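Gamma-glutamyl phosphate reductase (Saccharomyces cerevisiae, PDB 1VLU) catalyses the NADPH-dependent reduction of L-gamma-glutamyl phosphate to the semialdehyde of glutamate and phosphate, the second step from glutamate toward proline. Local coordinates at residues 54-59 against 80-85; 136-141 against 164-169. All coordinates share one frame; numbering follows the deposited sequence.

Contact 1: 54-59 against 80-85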
loop_
_atom_site.group_PDB
_atom_site.type_symbol
_atom_site.label_atom_id
_atom_site.label_comp_id
_atom_site.label_asym_id
_atom_site.label_seq_id
_atom_site.Cartn_x
_atom_site.Cartn_y
_atom_site.Cartn_z
ATOM N N HIS A 54 -28.446 -5.149 -31.751
ATOM C CA HIS A 54 -28.210 -6.095 -32.817
ATOM C C HIS A 54 -26.715 -6.277 -33.113
ATOM O O HIS A 54 -26.256 -7.402 -33.306
ATOM C CB HIS A 54 -28.975 -5.670 -34.062
ATOM C CG HIS A 54 -28.862 -6.648 -35.185
ATOM N ND1 HIS A 54 -27.982 -6.478 -36.232
ATOM C CD2 HIS A 54 -29.486 -7.830 -35.401
ATOM C CE1 HIS A 54 -28.088 -7.501 -37.061
ATOM N NE2 HIS A 54 -28.994 -8.335 -36.580
ATOM N N ALA A 55 -25.960 -5.179 -33.127
ATOM C CA ALA A 55 -24.508 -5.236 -33.310
ATOM C C ALA A 55 -23.800 -5.954 -32.141
ATOM O O ALA A 55 -22.849 -6.720 -32.361
ATOM C CB ALA A 55 -23.932 -3.823 -33.514
ATOM N N ILE A 56 -24.259 -5.698 -30.913
ATOM C CA ILE A 56 -23.749 -6.386 -29.723
ATOM C C ILE A 56 -24.040 -7.899 -29.774
ATOM O O ILE A 56 -23.138 -8.719 -29.511
ATOM C CB ILE A 56 -24.292 -5.770 -28.393
ATOM C CG1 ILE A 56 -23.811 -4.326 -28.195
ATOM C CG2 ILE A 56 -23.817 -6.576 -27.206
ATOM C CD1 ILE A 56 -24.765 -3.465 -27.333
ATOM N N GLU A 57 -25.291 -8.247 -30.103
ATOM C CA GLU A 57 -25.733 -9.642 -30.283
ATOM C C GLU A 57 -24.917 -10.443 -31.298
ATOM O O GLU A 57 -24.645 -11.632 -31.086
ATOM C CB GLU A 57 -27.219 -9.700 -30.666
ATOM C CG GLU A 57 -27.825 -11.113 -30.648
ATOM C CD GLU A 57 -29.335 -11.126 -30.372
ATOM O OE1 GLU A 57 -29.927 -10.034 -30.174
ATOM O OE2 GLU A 57 -29.928 -12.233 -30.339
ATOM N N GLU A 58 -24.539 -9.796 -32.395
ATOM C CA GLU A 58 -23.722 -10.445 -33.406
ATOM C C GLU A 58 -22.322 -10.725 -32.876
ATOM O O GLU A 58 -21.737 -11.753 -33.202
ATOM C CB GLU A 58 -23.643 -9.592 -34.661
ATOM C CG GLU A 58 -24.871 -9.654 -35.572
ATOM C CD GLU A 58 -24.758 -8.707 -36.770
ATOM O OE1 GLU A 58 -23.956 -7.742 -36.699
ATOM O OE2 GLU A 58 -25.467 -8.927 -37.781
ATOM N N ALA A 59 -21.788 -9.809 -32.070
ATOM C CA ALA A 59 -20.435 -9.929 -31.525
ATOM C C ALA A 59 -20.386 -11.003 -30.444
ATOM O O ALA A 59 -19.408 -11.745 -30.325
ATOM C CB ALA A 59 -19.964 -8.589 -30.962
ATOM N N LEU A 80 -21.560 -16.347 -20.602
ATOM C CA LEU A 80 -21.115 -15.623 -21.793
ATOM C C LEU A 80 -22.260 -15.154 -22.688
ATOM O O LEU A 80 -22.115 -14.139 -23.364
ATOM C CB LEU A 80 -20.097 -16.464 -22.579
ATOM C CG LEU A 80 -19.242 -15.824 -23.676
ATOM C CD1 LEU A 80 -18.367 -14.698 -23.154
ATOM C CD2 LEU A 80 -18.390 -16.873 -24.354
ATOM N N ASP A 81 -23.389 -15.871 -22.671
ATOM C CA ASP A 81 -24.540 -15.561 -23.531
ATOM C C ASP A 81 -25.386 -14.416 -22.993
ATOM O O ASP A 81 -26.221 -14.608 -22.106
ATOM C CB ASP A 81 -25.416 -16.801 -23.759
ATOM C CG ASP A 81 -26.452 -16.607 -24.881
ATOM O OD1 ASP A 81 -26.627 -15.473 -25.395
ATOM O OD2 ASP A 81 -27.101 -17.607 -25.256
ATOM N N LEU A 82 -25.185 -13.237 -23.575
ATOM C CA LEU A 82 -25.811 -11.989 -23.137
ATOM C C LEU A 82 -27.279 -11.879 -23.547
ATOM O O LEU A 82 -28.024 -11.064 -22.992
ATOM C CB LEU A 82 -25.018 -10.803 -23.703
ATOM C CG LEU A 82 -25.278 -9.365 -23.248
ATOM C CD1 LEU A 82 -25.055 -9.200 -21.749
ATOM C CD2 LEU A 82 -24.394 -8.393 -24.023
ATOM N N PHE A 83 -27.684 -12.701 -24.512
ATOM C CA PHE A 83 -29.001 -12.578 -25.146
ATOM C C PHE A 83 -29.934 -13.758 -24.922
ATOM O O PHE A 83 -31.028 -13.795 -25.471
ATOM C CB PHE A 83 -28.838 -12.239 -26.625
ATOM C CG PHE A 83 -28.301 -10.859 -26.839
ATOM C CD1 PHE A 83 -26.928 -10.634 -26.875
ATOM C CD2 PHE A 83 -29.168 -9.773 -26.939
ATOM C CE1 PHE A 83 -26.425 -9.357 -27.042
ATOM C CE2 PHE A 83 -28.672 -8.486 -27.108
ATOM C CZ PHE A 83 -27.295 -8.278 -27.157
ATOM N N LYS A 84 -29.480 -14.706 -24.103
ATOM C CA LYS A 84 -30.287 -15.814 -23.597
ATOM C C LYS A 84 -31.393 -15.262 -22.710
ATOM O O LYS A 84 -31.137 -14.424 -21.855
ATOM C CB LYS A 84 -29.401 -16.751 -22.769
ATOM C CG LYS A 84 -29.992 -18.130 -22.480
ATOM C CD LYS A 84 -29.205 -18.805 -21.361
ATOM N N GLY A 85 -32.617 -15.739 -22.900
ATOM C CA GLY A 85 -33.749 -15.247 -22.126
ATOM C C GLY A 85 -33.851 -13.740 -22.219
ATOM O O GLY A 85 -33.806 -13.166 -23.308
#
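E57 lies along one face of the F83 ring from its backbone to its carboxylate. The evidence for a CH-pi contact is that CB of E57 stands 3.7 Å from the centroid of the F83 ring, only 11° off the ring normal. From there the chain runs on across the same face: CG of E57 is 3.8 Å from CG of F83, and the carboxylate ends nearly flat on the ring, the two planes 15° apart, with OE1 of E57 3.3 Å from CD2 of F83. This reach depends on the torsions of E57, which set CG anti to the backbone N (chi1 -170°) and keep the chain extended beyond it. The helix backbone joins in, CA of E57 lying 3.3 Å from CE1 of F83. I56 meets the ring differently, CG2 standing at the edge in the ring plane, 3.8 Å from CE1 of F83; the same methyl touches CD2 of L82 at 3.7 Å. F83 also stacks with F88 of helix 87-100, which puts the ring in touch with both helices. Within the loop, D81 OD1 accepts from the backbone N of F83 (3.1 Å), an Asx turn that helps to set the chain where the ring departs. With an alanine at F83, the aliphatic stem of E57 would probably lose its apolar cover and a gap open beside the I56 methyl. No hydrogen bond crosses between 54-59 and 80-85; the polar ties are one residue further on, where N60 bonds L80 O and L82 N. The carboxylate stacked on the ring is consistent with an E57-F83 overlap held by shape and dispersion, the pi face probably contributing little electrostatic attraction for a negative group.

Contact 2: 136-141 against 164-169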
loop_
_atom_site.group_PDB
_atom_site.type_symbol
_atom_site.label_atom_id
_atom_site.label_comp_id
_atom_site.label_asym_id
_atom_site.label_seq_id
_atom_site.Cartn_x
_atom_site.Cartn_y
_atom_site.Cartn_z
ATOM N N SER A 136 -15.591 -13.725 -18.351
ATOM C CA SER A 136 -16.729 -14.317 -19.042
ATOM C C SER A 136 -18.122 -13.859 -18.641
ATOM O O SER A 136 -19.057 -14.664 -18.660
ATOM C CB SER A 136 -16.660 -15.846 -18.969
ATOM O OG SER A 136 -17.518 -16.429 -19.934
ATOM N N ARG A 137 -18.285 -12.591 -18.298
ATOM C CA ARG A 137 -19.630 -12.085 -18.027
ATOM C C ARG A 137 -19.802 -10.638 -18.496
ATOM O O ARG A 137 -19.638 -9.714 -17.718
ATOM C CB ARG A 137 -20.088 -12.332 -16.568
ATOM C CG ARG A 137 -19.071 -12.063 -15.466
ATOM C CD ARG A 137 -19.245 -13.017 -14.270
ATOM N NE ARG A 137 -18.287 -14.129 -14.334
ATOM C CZ ARG A 137 -18.175 -15.109 -13.435
ATOM N NH1 ARG A 137 -18.971 -15.148 -12.373
ATOM N NH2 ARG A 137 -17.257 -16.061 -13.602
ATOM N N PRO A 138 -20.166 -10.452 -19.782
ATOM C CA PRO A 138 -20.243 -9.130 -20.424
ATOM C C PRO A 138 -21.224 -8.126 -19.781
ATOM O O PRO A 138 -21.081 -6.924 -19.996
ATOM C CB PRO A 138 -20.679 -9.461 -21.867
ATOM C CG PRO A 138 -20.371 -10.914 -22.053
ATOM C CD PRO A 138 -20.551 -11.534 -20.714
ATOM N N GLU A 139 -22.214 -8.619 -19.031
ATOM C CA GLU A 139 -23.134 -7.765 -18.261
ATOM C C GLU A 139 -22.391 -6.784 -17.338
ATOM O O GLU A 139 -22.847 -5.659 -17.131
ATOM C CB GLU A 139 -24.096 -8.589 -17.388
ATOM C CG GLU A 139 -24.656 -9.857 -17.997
ATOM C CD GLU A 139 -23.815 -11.087 -17.668
ATOM O OE1 GLU A 139 -22.715 -11.216 -18.242
ATOM O OE2 GLU A 139 -24.259 -11.931 -16.853
ATOM N N VAL A 140 -21.263 -7.240 -16.784
ATOM C CA VAL A 140 -20.388 -6.460 -15.899
ATOM C C VAL A 140 -20.073 -5.069 -16.452
ATOM O O VAL A 140 -20.171 -4.073 -15.725
ATOM C CB VAL A 140 -19.059 -7.227 -15.587
ATOM C CG1 VAL A 140 -18.010 -6.311 -14.964
ATOM C CG2 VAL A 140 -19.322 -8.404 -14.670
ATOM N N ILE A 141 -19.708 -5.006 -17.735
ATOM C CA ILE A 141 -19.408 -3.737 -18.402
ATOM C C ILE A 141 -20.495 -2.688 -18.133
ATOM O O ILE A 141 -20.189 -1.564 -17.738
ATOM C CB ILE A 141 -19.162 -3.920 -19.926
ATOM C CG1 ILE A 141 -17.881 -4.730 -20.160
ATOM C CG2 ILE A 141 -19.095 -2.569 -20.627
ATOM C CD1 ILE A 141 -17.804 -5.425 -21.491
ATOM N N VAL A 164 -13.900 -10.984 -25.697
ATOM C CA VAL A 164 -13.206 -10.002 -26.538
ATOM C C VAL A 164 -14.080 -9.252 -27.562
ATOM O O VAL A 164 -13.949 -8.042 -27.717
ATOM C CB VAL A 164 -11.996 -10.663 -27.244
ATOM C CG1 VAL A 164 -11.530 -9.851 -28.445
ATOM C CG2 VAL A 164 -10.858 -10.840 -26.256
ATOM N N ASN A 165 -14.948 -9.972 -28.268
ATOM C CA ASN A 165 -15.814 -9.374 -29.286
ATOM C C ASN A 165 -16.929 -8.526 -28.706
ATOM O O ASN A 165 -17.153 -7.403 -29.160
ATOM C CB ASN A 165 -16.393 -10.453 -30.207
ATOM C CG ASN A 165 -15.394 -10.933 -31.220
ATOM O OD1 ASN A 165 -15.017 -10.189 -32.115
ATOM N ND2 ASN A 165 -14.935 -12.171 -31.073
ATOM N N THR A 166 -17.622 -9.066 -27.703
ATOM C CA THR A 166 -18.707 -8.351 -27.028
ATOM C C THR A 166 -18.146 -7.141 -26.275
ATOM O O THR A 166 -18.723 -6.054 -26.321
ATOM C CB THR A 166 -19.497 -9.287 -26.067
ATOM O OG1 THR A 166 -19.723 -10.540 -26.716
ATOM C CG2 THR A 166 -20.838 -8.689 -25.697
ATOM N N PHE A 167 -17.010 -7.343 -25.610
ATOM C CA PHE A 167 -16.278 -6.274 -24.941
ATOM C C PHE A 167 -15.936 -5.109 -25.881
ATOM O O PHE A 167 -16.241 -3.963 -25.563
ATOM C CB PHE A 167 -15.012 -6.840 -24.302
ATOM C CG PHE A 167 -14.297 -5.875 -23.399
ATOM C CD1 PHE A 167 -13.398 -4.935 -23.922
ATOM C CD2 PHE A 167 -14.505 -5.913 -22.022
ATOM C CE1 PHE A 167 -12.731 -4.033 -23.084
ATOM C CE2 PHE A 167 -13.832 -5.026 -21.172
ATOM C CZ PHE A 167 -12.949 -4.083 -21.702
ATOM N N ARG A 168 -15.288 -5.416 -27.007
ATOM C CA ARG A 168 -15.006 -4.463 -28.105
ATOM C C ARG A 168 -16.204 -3.614 -28.552
ATOM O O ARG A 168 -16.127 -2.389 -28.566
ATOM C CB ARG A 168 -14.466 -5.212 -29.345
ATOM C CG ARG A 168 -13.589 -4.353 -30.283
ATOM C CD ARG A 168 -13.434 -4.891 -31.745
ATOM N NE ARG A 168 -13.301 -6.353 -31.900
ATOM C CZ ARG A 168 -12.337 -7.111 -31.360
ATOM N NH1 ARG A 168 -11.394 -6.583 -30.578
ATOM N NH2 ARG A 168 -12.334 -8.423 -31.586
ATOM N N GLU A 169 -17.292 -4.270 -28.948
ATOM C CA GLU A 169 -18.501 -3.567 -29.346
ATOM C C GLU A 169 -19.096 -2.644 -28.271
ATOM O O GLU A 169 -19.467 -1.504 -28.555
ATOM C CB GLU A 169 -19.557 -4.552 -29.858
ATOM C CG GLU A 169 -19.639 -4.590 -31.355
ATOM C CD GLU A 169 -19.581 -3.193 -31.972
ATOM O OE1 GLU A 169 -20.539 -2.404 -31.758
ATOM O OE2 GLU A 169 -18.566 -2.887 -32.650
#
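The F167 ring receives the I141 side chain at a slant, neither squarely over a face nor at the edge, and F134 of strand 118-134 also touches this phenylalanine. The closest approach is CD1 of I141 to CD2 of F167, 3.4 Å. CG1 of I141 follows at 4.0 Å from CD2 of F167. The two side chains cross at about a right angle. F167 gets there by a chi1 of -171°, with CG anti to the backbone N, a torsion that swings the ring round toward I141. A second, lighter touch joins CB of P138 to CG2 of T166 at 3.9 Å. T166 divides its two branches between different tasks: the methyl faces the proline, while OG1 hydrogen-bonds to D63 and N60 of helix 53-69, so this buried hydroxyl is satisfied away from the apolar contact. All four touching residues are buried, and no hydrogen bond crosses between the segments. The packing joins the start of helix 139-151 to the first turns of helix 164-185. Parallel strands 118-134 and 154-158 with helix 139-151 between them form a beta-alpha-beta unit, and helix 164-185 leads on to strand 192-194, consistent with the Rossmann-like cofactor domain of the aldehyde dehydrogenase superfamily. V140 and I141 rest on strand 118-134, whereas N165 and the T166 hydroxyl meet helix 53-69, placing helix 164-185 between that helix and the sheet side.

Contact 2 is the more deeply placed, its centre about 18 Å from the chain centre against about 26 Å for contact 1, and all its touching residues are buried, against two of four in contact 1. The chemistry differs accordingly: contact 2 is aliphatic and aromatic packing beside the sheet, while contact 1, nearer the surface, admits a carboxylate over its ring. Their centres lie about 10 Å apart and helix 53-69 takes part in both neighbourhoods: A59 O packs 3.3 Å from N165 CB. The loop after helix 74-80 reaches across too, with L82 CD1 3.8 Å from E139 CG, and I56 and L82 both touch T166, so T166 is shared by the surroundings of both contacts.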